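Local coordinates for protein putative RNase YutE (Bacillus subtilis subsp. subtilis str. 168, PDB 1YLM) that probably acts as the RNase toxin of a putative type VII toxin-antitoxin system, a homodimer of the HepT family likely neutralised by its cognate antitoxin YutD, at residues A[14-17]-A[18-22]; A[81-84]-A[85-89]; A[72-75]-A[76-80]. One frame throughout, in Å; residues are numbered along the deposited sequence.

Contact 1: A[14-17]-A[18-22]; sequences GFFE and HQLAL
G14 to E17 pass their carbonyl oxygens in order to the amides of H18 to A21, four successive i to i+4 bonds of regular alpha-helix. The first runs from H18 N to G14 O at 3.0 Å; the last, from A21 N to E17 O, is 2.8 Å. Between them Q19 N bonds F15 O and L20 N bonds F16 O. Side chains four residues apart therefore fall on the same strip of the surface. On one strip the amide group of Q19 lies over one face of the F15 ring, the two planes turned 32° from each other. Chi1 of Q19 (-48°) sets CG beside the backbone N, 3.9 Å from F15 CE2 and 3.3 Å from F15 O, and a bend at chi2 (-36°) then turns the amide over the ring. This amide-over-ring packing lies in helix 6-23 of an all-helical protein, where the helix is set both against other helices of its chain and against the second subunit: F15 also packs on L44 and C48 of helix 32-59 and on L104 of the second subunit, and Q19 on L36 of that subunit. The next strip faces inward. F16 and L20 run side by side and point the same way, L20 CD2 coming obliquely to F16 CE2 at 4.0 Å, while helix 119-137 provides L122 and P126 against F16 and Q123 against L20. The polar ends lead elsewhere. The extended E17 sends OE1 into a salt bridge with R130, whereas H18 NE2 hydrogen-bonds OE1 of E32 of the second subunit; L22 CG lies above one face of the H18 ring, offset toward the rim.

Contact 2: A[81-84]-A[85-89]; sequences VTEK and EGDEL
T82 and E85 cross obliquely and exchange two bonds, the reciprocal pattern of a capping box at the start of helix 83-93. T82 OG1, placed between its own backbone N and carbonyl carbon (chi1 70°), accepts from E85 N at 3.0 Å. In return the extended side chain of E85 reaches back so that OE1 accepts from T82 N at 2.9 Å, met on the anti side and 25° out of the carboxylate plane. K84 curls over the same hydroxyl oxygen: its chain bends at chi3 and chi4, and NZ donates to T82 OG1 at 2.8 Å. K84 NZ remains 4.4 Å from E85 OE2, and one water spans that gap, accepting from K84 NZ and donating to E85 OE2, which also forms a salt bridge with R128 of helix 119-137. On another side of the turn E83 and D87 lie alongside each other, pointing the same way, their carboxylates turned 76° apart. A water donates to E83 OE2 and D87 OD2; a second joins E83 O to D87 OD1. V81, just ahead of the cap, lays CB 3.6 Å from E85 OE1 and has CG2 4.1 Å from G86 N. Two N-H donors thus grip T82 OG1, and the buried E85 carboxylate is matched by a backbone amide, a water and an arginine. The negative charges of E83 and E85 in the first turn, and of D87 just after it, would probably be stabilised by the helix dipole, and the water shared by E83 OE2 and D87 OD2 probably eases the closeness of the two carboxylates.

Contact 3: A[72-75]-A[76-80]; sequences MDIL and VDEKV
A Schellman motif ends helix 71-77, and L75 and V80 bracket it. K79 breaks the helical path with positive phi (60°), turning the chain so that V80 N comes back to L75 O at 2.8 Å. Inside this wide loop K79 N bonds V76 O at 2.9 Å, the second bond of the motif. Before it, regular helical bonds run from V76, D77 and E78 to the carbonyls of M72, D73 and I74. The reversal also brings together the side chains that flank it: L75 and V80 cross obliquely, L75 CD2 lying 3.9 Å from V80 CG2. This is the apolar contact that commonly accompanies a Schellman turn. V80 continues inward onto I129 and Y132 of helix 119-137, and L75 onto M56 of helix 32-59. Within the last turn V76 sets CG2, beside its own backbone N, at 3.3 Å from M72 O. E78 CG, set beside its backbone N by chi1 (-69°), lies 4.4 Å from I74 CG2. M72, a selenomethionine, packs on I49, L89 and I93, whereas D73 forms a salt bridge with K90. The last-turn carbonyls of V76 and L75 thus still receive amide protons where the helix stops, and the buried L75-V80 pair, with V80 CB 3.5 Å from L75 O, probably helps keep water from the 6-to-1 bond.

Along the chain contact 1 comes first, then contact 3, then contact 2. Contacts 3 and 2 are neighbours in both sequence and space: their centres are 9 Å apart, and the end of helix 71-77 runs through residues 78-82 into helix 83-93, with V81 CG2 packed against M72 CE and V76 CG2. One contact closes a helix and the other opens the next, defining the turn between them. Contact 1, in helix 6-23, lies across the chain's centre, about 19 Å from contact 2 and 23 Å from contact 3, centre to centre. Helix 119-137 touches all three, and contact 1 alone reaches the second subunit of the dimer.

Contact 1: A[14-17]-A[18-22]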
ATOM      1  N   GLY A  14      18.110   1.326  -5.054  1.00 14.30           N
ATOM      2  CA  GLY A  14      18.576   2.362  -4.117  1.00 14.28           C
ATOM      3  C   GLY A  14      17.525   2.711  -3.076  1.00 14.71           C
ATOM      4  O   GLY A  14      17.831   2.842  -1.889  1.00 14.91           O
ATOM      5  N   PHE A  15      16.281   2.882  -3.540  1.00 15.19           N
ATOM      6  CA  PHE A  15      15.146   3.161  -2.668  1.00 14.73           C
ATOM      7  C   PHE A  15      14.977   2.036  -1.649  1.00 15.52           C
ATOM      8  O   PHE A  15      14.847   2.285  -0.446  1.00 15.32           O
ATOM      9  CB  PHE A  15      13.901   3.256  -3.535  1.00 14.99           C
ATOM     10  CG  PHE A  15      12.655   3.660  -2.792  1.00 14.38           C
ATOM     11  CD1 PHE A  15      12.372   5.016  -2.565  1.00 16.43           C
ATOM     12  CD2 PHE A  15      11.737   2.691  -2.380  1.00 15.12           C
ATOM     13  CE1 PHE A  15      11.184   5.391  -1.899  1.00 15.36           C
ATOM     14  CE2 PHE A  15      10.554   3.060  -1.716  1.00 15.54           C
ATOM     15  CZ  PHE A  15      10.290   4.406  -1.477  1.00 14.40           C
ATOM     16  N   PHE A  16      14.941   0.803  -2.153  1.00 15.41           N
ATOM     17  CA  PHE A  16      14.920  -0.411  -1.332  1.00 16.06           C
ATOM     18  C   PHE A  16      15.978  -0.394  -0.224  1.00 15.92           C
ATOM     19  O   PHE A  16      15.674  -0.624   0.954  1.00 16.21           O
ATOM     20  CB  PHE A  16      15.117  -1.627  -2.253  1.00 15.90           C
ATOM     21  CG  PHE A  16      15.187  -2.956  -1.528  1.00 17.77           C
ATOM     22  CD1 PHE A  16      14.028  -3.700  -1.292  1.00 16.52           C
ATOM     23  CD2 PHE A  16      16.416  -3.482  -1.136  1.00 17.88           C
ATOM     24  CE1 PHE A  16      14.086  -4.949  -0.637  1.00 15.97           C
ATOM     25  CE2 PHE A  16      16.488  -4.723  -0.481  1.00 17.49           C
ATOM     26  CZ  PHE A  16      15.318  -5.457  -0.237  1.00 15.70           C
ATOM     27  N   GLU A  17      17.225  -0.132  -0.597  1.00 16.59           N
ATOM     28  CA  GLU A  17      18.313  -0.126   0.366  1.00 17.86           C
ATOM     29  C   GLU A  17      18.109   0.942   1.459  1.00 18.26           C
ATOM     30  O   GLU A  17      18.356   0.693   2.649  1.00 18.00           O
ATOM     31  CB  GLU A  17      19.643   0.033  -0.372  1.00 18.06           C
ATOM     32  CG  GLU A  17      20.077  -1.293  -1.041  1.00 19.33           C
ATOM     33  CD  GLU A  17      21.374  -1.180  -1.840  1.00 20.82           C
ATOM     34  OE1 GLU A  17      21.579  -0.147  -2.505  1.00 21.52           O
ATOM     35  OE2 GLU A  17      22.164  -2.157  -1.822  1.00 24.50           O
ATOM     36  N   HIS A  18      17.620   2.110   1.062  1.00 18.49           N
ATOM     37  CA  HIS A  18      17.292   3.150   2.039  1.00 18.66           C
ATOM     38  C   HIS A  18      16.254   2.651   3.053  1.00 18.97           C
ATOM     39  O   HIS A  18      16.427   2.830   4.266  1.00 18.46           O
ATOM     40  CB  HIS A  18      16.827   4.439   1.354  1.00 19.14           C
ATOM     41  CG  HIS A  18      16.632   5.582   2.305  1.00 21.63           C
ATOM     42  ND1 HIS A  18      17.675   6.166   2.999  1.00 26.15           N
ATOM     43  CD2 HIS A  18      15.509   6.230   2.700  1.00 22.53           C
ATOM     44  CE1 HIS A  18      17.198   7.134   3.768  1.00 24.34           C
ATOM     45  NE2 HIS A  18      15.889   7.191   3.605  1.00 22.73           N
ATOM     46  N   GLN A  19      15.187   2.006   2.571  1.00 18.57           N
ATOM     47  CA  GLN A  19      14.136   1.533   3.492  1.00 18.69           C
ATOM     48  C   GLN A  19      14.682   0.433   4.418  1.00 18.85           C
ATOM     49  O   GLN A  19      14.349   0.397   5.622  1.00 17.91           O
ATOM     50  CB  GLN A  19      12.894   1.018   2.760  1.00 17.68           C
ATOM     51  CG  GLN A  19      12.276   1.896   1.625  1.00 18.97           C
ATOM     52  CD  GLN A  19      12.348   3.404   1.857  1.00 20.69           C
ATOM     53  OE1 GLN A  19      12.900   4.139   1.038  1.00 25.13           O
ATOM     54  NE2 GLN A  19      11.792   3.861   2.946  1.00 19.20           N
ATOM     55  N   LEU A  20      15.512  -0.460   3.866  1.00 19.11           N
ATOM     56  CA  LEU A  20      16.162  -1.491   4.685  1.00 20.18           C
ATOM     57  C   LEU A  20      17.052  -0.864   5.764  1.00 20.39           C
ATOM     58  O   LEU A  20      17.019  -1.299   6.922  1.00 20.01           O
ATOM     59  CB  LEU A  20      16.959  -2.470   3.825  1.00 20.82           C
ATOM     60  CG  LEU A  20      17.385  -3.823   4.400  1.00 22.73           C
ATOM     61  CD1 LEU A  20      16.201  -4.554   5.006  1.00 22.37           C
ATOM     62  CD2 LEU A  20      17.960  -4.626   3.244  1.00 22.42           C
ATOM     63  N   ALA A  21      17.827   0.155   5.388  1.00 20.64           N
ATOM     64  CA  ALA A  21      18.664   0.904   6.345  1.00 21.58           C
ATOM     65  C   ALA A  21      17.815   1.486   7.477  1.00 22.17           C
ATOM     66  O   ALA A  21      18.210   1.444   8.643  1.00 23.30           O
ATOM     67  CB  ALA A  21      19.432   1.993   5.650  1.00 21.31           C
ATOM     68  N   LEU A  22      16.637   1.993   7.130  1.00 22.63           N
ATOM     69  CA  LEU A  22      15.729   2.576   8.111  1.00 23.27           C
ATOM     70  C   LEU A  22      15.197   1.488   9.031  1.00 23.93           C
ATOM     71  O   LEU A  22      15.099   1.695  10.247  1.00 23.75           O
ATOM     72  CB  LEU A  22      14.590   3.331   7.418  1.00 23.23           C
ATOM     73  CG  LEU A  22      14.999   4.627   6.714  1.00 23.51           C
ATOM     74  CD1 LEU A  22      13.815   5.283   6.013  1.00 22.69           C
ATOM     75  CD2 LEU A  22      15.645   5.611   7.707  1.00 24.52           C
TER

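Contact 2: A[81-84]-A[85-89]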
ATOM      1  N   VAL A  81      18.888 -15.371  -7.904  1.00 21.17           N
ATOM      2  CA  VAL A  81      19.087 -15.543  -6.465  1.00 21.25           C
ATOM      3  C   VAL A  81      19.208 -17.050  -6.167  1.00 21.63           C
ATOM      4  O   VAL A  81      18.808 -17.874  -7.006  1.00 21.81           O
ATOM      5  CB  VAL A  81      17.922 -14.914  -5.639  1.00 21.25           C
ATOM      6  CG1 VAL A  81      17.814 -13.411  -5.890  1.00 21.17           C
ATOM      7  CG2 VAL A  81      16.591 -15.619  -5.939  1.00 20.33           C
ATOM      8  N   THR A  82      19.734 -17.417  -4.991  1.00 21.54           N
ATOM      9  CA  THR A  82      19.759 -18.832  -4.589  1.00 21.67           C
ATOM     10  C   THR A  82      18.342 -19.348  -4.281  1.00 22.01           C
ATOM     11  O   THR A  82      17.426 -18.562  -4.024  1.00 21.19           O
ATOM     12  CB  THR A  82      20.695 -19.111  -3.371  1.00 21.42           C
ATOM     13  OG1 THR A  82      20.133 -18.539  -2.186  1.00 22.41           O
ATOM     14  CG2 THR A  82      22.084 -18.531  -3.578  1.00 23.25           C
ATOM     15  N   GLU A  83      18.168 -20.670  -4.325  1.00 22.57           N
ATOM     16  CA  GLU A  83      16.921 -21.307  -3.911  1.00 24.09           C
ATOM     17  C   GLU A  83      16.526 -20.883  -2.497  1.00 23.43           C
ATOM     18  O   GLU A  83      15.370 -20.547  -2.261  1.00 23.01           O
ATOM     19  CB  GLU A  83      17.008 -22.841  -3.991  1.00 23.96           C
ATOM     20  CG  GLU A  83      15.646 -23.527  -3.812  1.00 26.22           C
ATOM     21  CD  GLU A  83      15.638 -25.014  -4.176  1.00 27.63           C
ATOM     22  OE1 GLU A  83      16.636 -25.519  -4.753  1.00 32.82           O
ATOM     23  OE2 GLU A  83      14.610 -25.677  -3.898  1.00 32.26           O
ATOM     24  N   LYS A  84      17.469 -20.921  -1.561  1.00 23.55           N
ATOM     25  CA  LYS A  84      17.148 -20.538  -0.177  1.00 24.91           C
ATOM     26  C   LYS A  84      16.770 -19.048  -0.052  1.00 24.50           C
ATOM     27  O   LYS A  84      15.809 -18.713   0.628  1.00 23.82           O
ATOM     28  CB  LYS A  84      18.256 -20.926   0.816  1.00 25.44           C
ATOM     29  CG  LYS A  84      19.616 -20.406   0.458  1.00 28.80           C
ATOM     30  CD  LYS A  84      20.543 -20.271   1.659  1.00 34.45           C
ATOM     31  CE  LYS A  84      21.453 -19.041   1.501  1.00 34.98           C
ATOM     32  NZ  LYS A  84      21.821 -18.771   0.067  1.00 36.34           N
ATOM     33  N   GLU A  85      17.515 -18.169  -0.726  1.00 24.59           N
ATOM     34  CA  GLU A  85      17.132 -16.755  -0.804  1.00 24.50           C
ATOM     35  C   GLU A  85      15.712 -16.567  -1.331  1.00 24.03           C
ATOM     36  O   GLU A  85      14.921 -15.797  -0.758  1.00 23.26           O
ATOM     37  CB  GLU A  85      18.123 -15.961  -1.650  1.00 24.72           C
ATOM     38  CG  GLU A  85      19.443 -15.735  -0.942  1.00 26.82           C
ATOM     39  CD  GLU A  85      20.522 -15.182  -1.842  1.00 27.17           C
ATOM     40  OE1 GLU A  85      20.462 -15.361  -3.081  1.00 27.22           O
ATOM     41  OE2 GLU A  85      21.456 -14.575  -1.288  1.00 31.29           O
ATOM     42  N   GLY A  86      15.382 -17.286  -2.410  1.00 23.25           N
ATOM     43  CA  GLY A  86      14.058 -17.225  -3.012  1.00 23.27           C
ATOM     44  C   GLY A  86      12.949 -17.616  -2.047  1.00 23.23           C
ATOM     45  O   GLY A  86      11.944 -16.914  -1.932  1.00 22.90           O
ATOM     46  N   ASP A  87      13.147 -18.725  -1.342  1.00 22.85           N
ATOM     47  CA  ASP A  87      12.175 -19.228  -0.368  1.00 23.16           C
ATOM     48  C   ASP A  87      11.965 -18.227   0.747  1.00 22.43           C
ATOM     49  O   ASP A  87      10.823 -17.948   1.124  1.00 22.82           O
ATOM     50  CB  ASP A  87      12.643 -20.568   0.223  1.00 23.36           C
ATOM     51  CG  ASP A  87      12.589 -21.715  -0.782  1.00 26.89           C
ATOM     52  OD1 ASP A  87      11.859 -21.619  -1.803  1.00 30.09           O
ATOM     53  OD2 ASP A  87      13.267 -22.736  -0.528  1.00 31.32           O
ATOM     54  N   GLU A  88      13.067 -17.675   1.244  1.00 22.07           N
ATOM     55  CA  GLU A  88      13.029 -16.660   2.302  1.00 21.94           C
ATOM     56  C   GLU A  88      12.263 -15.419   1.860  1.00 21.48           C
ATOM     57  O   GLU A  88      11.382 -14.937   2.571  1.00 20.81           O
ATOM     58  CB  GLU A  88      14.437 -16.271   2.723  1.00 22.11           C
ATOM     59  CG  GLU A  88      15.110 -17.305   3.626  1.00 24.30           C
ATOM     60  CD  GLU A  88      16.269 -16.725   4.387  1.00 27.53           C
ATOM     61  OE1 GLU A  88      16.041 -15.825   5.224  1.00 28.90           O
ATOM     62  OE2 GLU A  88      17.412 -17.167   4.163  1.00 29.00           O
ATOM     63  N   LEU A  89      12.591 -14.910   0.672  1.00 20.53           N
ATOM     64  CA  LEU A  89      11.905 -13.722   0.154  1.00 19.26           C
ATOM     65  C   LEU A  89      10.420 -13.992  -0.077  1.00 19.25           C
ATOM     66  O   LEU A  89       9.585 -13.133   0.194  1.00 18.80           O
ATOM     67  CB  LEU A  89      12.605 -13.170  -1.093  1.00 19.05           C
ATOM     68  CG  LEU A  89      14.044 -12.661  -0.837  1.00 18.87           C
ATOM     69  CD1 LEU A  89      14.695 -12.133  -2.111  1.00 18.84           C
ATOM     70  CD2 LEU A  89      14.151 -11.618   0.256  1.00 20.04           C
TER
HETATM   71  O   HOH W   1      13.153 -20.933  -3.942  1.00 35.96           O
HETATM   72  O   HOH W   2      12.688 -24.494  -2.398  1.00 53.08           O
HETATM   73  O   HOH W   3      23.463 -16.645   0.051  1.00 60.82           O

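Contact 3: A[72-75]-A[76-80]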
HETATM    1  N   MSE A  72       9.479 -15.054  -7.791  1.00 21.19           N
HETATM    2  CA  MSE A  72      10.715 -15.490  -7.124  1.00 21.90           C
HETATM    3  C   MSE A  72      11.204 -16.812  -7.666  1.00 21.28           C
HETATM    4  O   MSE A  72      12.401 -17.013  -7.844  1.00 20.59           O
HETATM    5  CB  MSE A  72      10.539 -15.599  -5.604  1.00 22.61           C
HETATM    6  CG  MSE A  72      10.287 -14.271  -4.912  1.00 24.58           C
HETATM    7 SE   MSE A  72      11.682 -12.888  -5.215  1.00 39.85          SE
HETATM    8  CE  MSE A  72      13.238 -14.065  -5.248  1.00 10.79           C
ATOM      9  N   ASP A  73      10.260 -17.710  -7.915  1.00 20.65           N
ATOM     10  CA  ASP A  73      10.552 -19.016  -8.481  1.00 21.00           C
ATOM     11  C   ASP A  73      11.262 -18.888  -9.828  1.00 20.25           C
ATOM     12  O   ASP A  73      12.192 -19.624 -10.116  1.00 20.72           O
ATOM     13  CB  ASP A  73       9.259 -19.825  -8.613  1.00 21.77           C
ATOM     14  CG  ASP A  73       8.714 -20.284  -7.252  1.00 24.07           C
ATOM     15  OD1 ASP A  73       9.510 -20.370  -6.286  1.00 26.00           O
ATOM     16  OD2 ASP A  73       7.490 -20.539  -7.162  1.00 27.27           O
ATOM     17  N   ILE A  74      10.843 -17.922 -10.628  1.00 19.85           N
ATOM     18  CA  ILE A  74      11.478 -17.685 -11.933  1.00 19.30           C
ATOM     19  C   ILE A  74      12.905 -17.133 -11.767  1.00 19.08           C
ATOM     20  O   ILE A  74      13.847 -17.611 -12.415  1.00 18.55           O
ATOM     21  CB  ILE A  74      10.585 -16.793 -12.835  1.00 19.75           C
ATOM     22  CG1 ILE A  74       9.301 -17.554 -13.230  1.00 18.64           C
ATOM     23  CG2 ILE A  74      11.382 -16.325 -14.078  1.00 18.48           C
ATOM     24  CD1 ILE A  74       8.112 -16.640 -13.512  1.00 21.61           C
ATOM     25  N   LEU A  75      13.077 -16.181 -10.847  1.00 18.92           N
ATOM     26  CA  LEU A  75      14.414 -15.656 -10.521  1.00 19.23           C
ATOM     27  C   LEU A  75      15.351 -16.743  -9.991  1.00 19.34           C
ATOM     28  O   LEU A  75      16.556 -16.730 -10.267  1.00 18.91           O
ATOM     29  CB  LEU A  75      14.310 -14.497  -9.515  1.00 17.85           C
ATOM     30  CG  LEU A  75      13.572 -13.258 -10.042  1.00 18.17           C
ATOM     31  CD1 LEU A  75      13.486 -12.149  -8.971  1.00 15.87           C
ATOM     32  CD2 LEU A  75      14.233 -12.707 -11.307  1.00 18.07           C
ATOM     33  N   VAL A  76      14.793 -17.695  -9.245  1.00 20.09           N
ATOM     34  CA  VAL A  76      15.559 -18.849  -8.787  1.00 20.51           C
ATOM     35  C   VAL A  76      15.971 -19.740  -9.984  1.00 21.82           C
ATOM     36  O   VAL A  76      17.148 -20.074 -10.125  1.00 21.83           O
ATOM     37  CB  VAL A  76      14.780 -19.652  -7.705  1.00 20.50           C
ATOM     38  CG1 VAL A  76      15.439 -20.994  -7.429  1.00 21.34           C
ATOM     39  CG2 VAL A  76      14.687 -18.829  -6.413  1.00 19.01           C
ATOM     40  N   ASP A  77      14.998 -20.102 -10.821  1.00 23.32           N
ATOM     41  CA  ASP A  77      15.240 -20.892 -12.037  1.00 24.80           C
ATOM     42  C   ASP A  77      16.352 -20.276 -12.895  1.00 25.00           C
ATOM     43  O   ASP A  77      17.187 -20.992 -13.447  1.00 24.94           O
ATOM     44  CB  ASP A  77      13.969 -20.994 -12.886  1.00 25.21           C
ATOM     45  CG  ASP A  77      12.890 -21.870 -12.259  1.00 28.51           C
ATOM     46  OD1 ASP A  77      13.178 -22.649 -11.311  1.00 32.17           O
ATOM     47  OD2 ASP A  77      11.735 -21.777 -12.730  1.00 32.55           O
ATOM     48  N   GLU A  78      16.361 -18.944 -12.979  1.00 24.69           N
ATOM     49  CA  GLU A  78      17.308 -18.210 -13.826  1.00 24.65           C
ATOM     50  C   GLU A  78      18.615 -17.906 -13.108  1.00 24.75           C
ATOM     51  O   GLU A  78      19.506 -17.234 -13.656  1.00 24.56           O
ATOM     52  CB  GLU A  78      16.661 -16.925 -14.353  1.00 24.67           C
ATOM     53  CG  GLU A  78      15.554 -17.146 -15.342  1.00 23.92           C
ATOM     54  CD  GLU A  78      16.040 -17.566 -16.739  1.00 27.53           C
ATOM     55  OE1 GLU A  78      17.251 -17.453 -17.031  1.00 26.97           O
ATOM     56  OE2 GLU A  78      15.189 -18.003 -17.544  1.00 26.44           O
ATOM     57  N   LYS A  79      18.732 -18.418 -11.881  1.00 24.53           N
ATOM     58  CA  LYS A  79      19.928 -18.266 -11.056  1.00 24.66           C
ATOM     59  C   LYS A  79      20.274 -16.794 -10.757  1.00 23.95           C
ATOM     60  O   LYS A  79      21.452 -16.425 -10.645  1.00 23.55           O
ATOM     61  CB  LYS A  79      21.121 -19.002 -11.687  1.00 25.58           C
ATOM     62  CG  LYS A  79      21.212 -20.489 -11.330  1.00 28.70           C
ATOM     63  CD  LYS A  79      20.197 -21.341 -12.055  1.00 32.13           C
ATOM     64  CE  LYS A  79      20.372 -22.816 -11.673  1.00 34.92           C
ATOM     65  NZ  LYS A  79      19.072 -23.565 -11.717  1.00 37.26           N
ATOM     66  N   VAL A  80      19.239 -15.964 -10.643  1.00 22.29           N
ATOM     67  CA  VAL A  80      19.409 -14.600 -10.170  1.00 21.47           C
ATOM     68  C   VAL A  80      19.686 -14.606  -8.655  1.00 21.25           C
ATOM     69  O   VAL A  80      20.588 -13.915  -8.193  1.00 20.62           O
ATOM     70  CB  VAL A  80      18.196 -13.704 -10.511  1.00 21.04           C
ATOM     71  CG1 VAL A  80      18.453 -12.275 -10.063  1.00 21.88           C
ATOM     72  CG2 VAL A  80      17.889 -13.740 -12.011  1.00 19.30           C
TER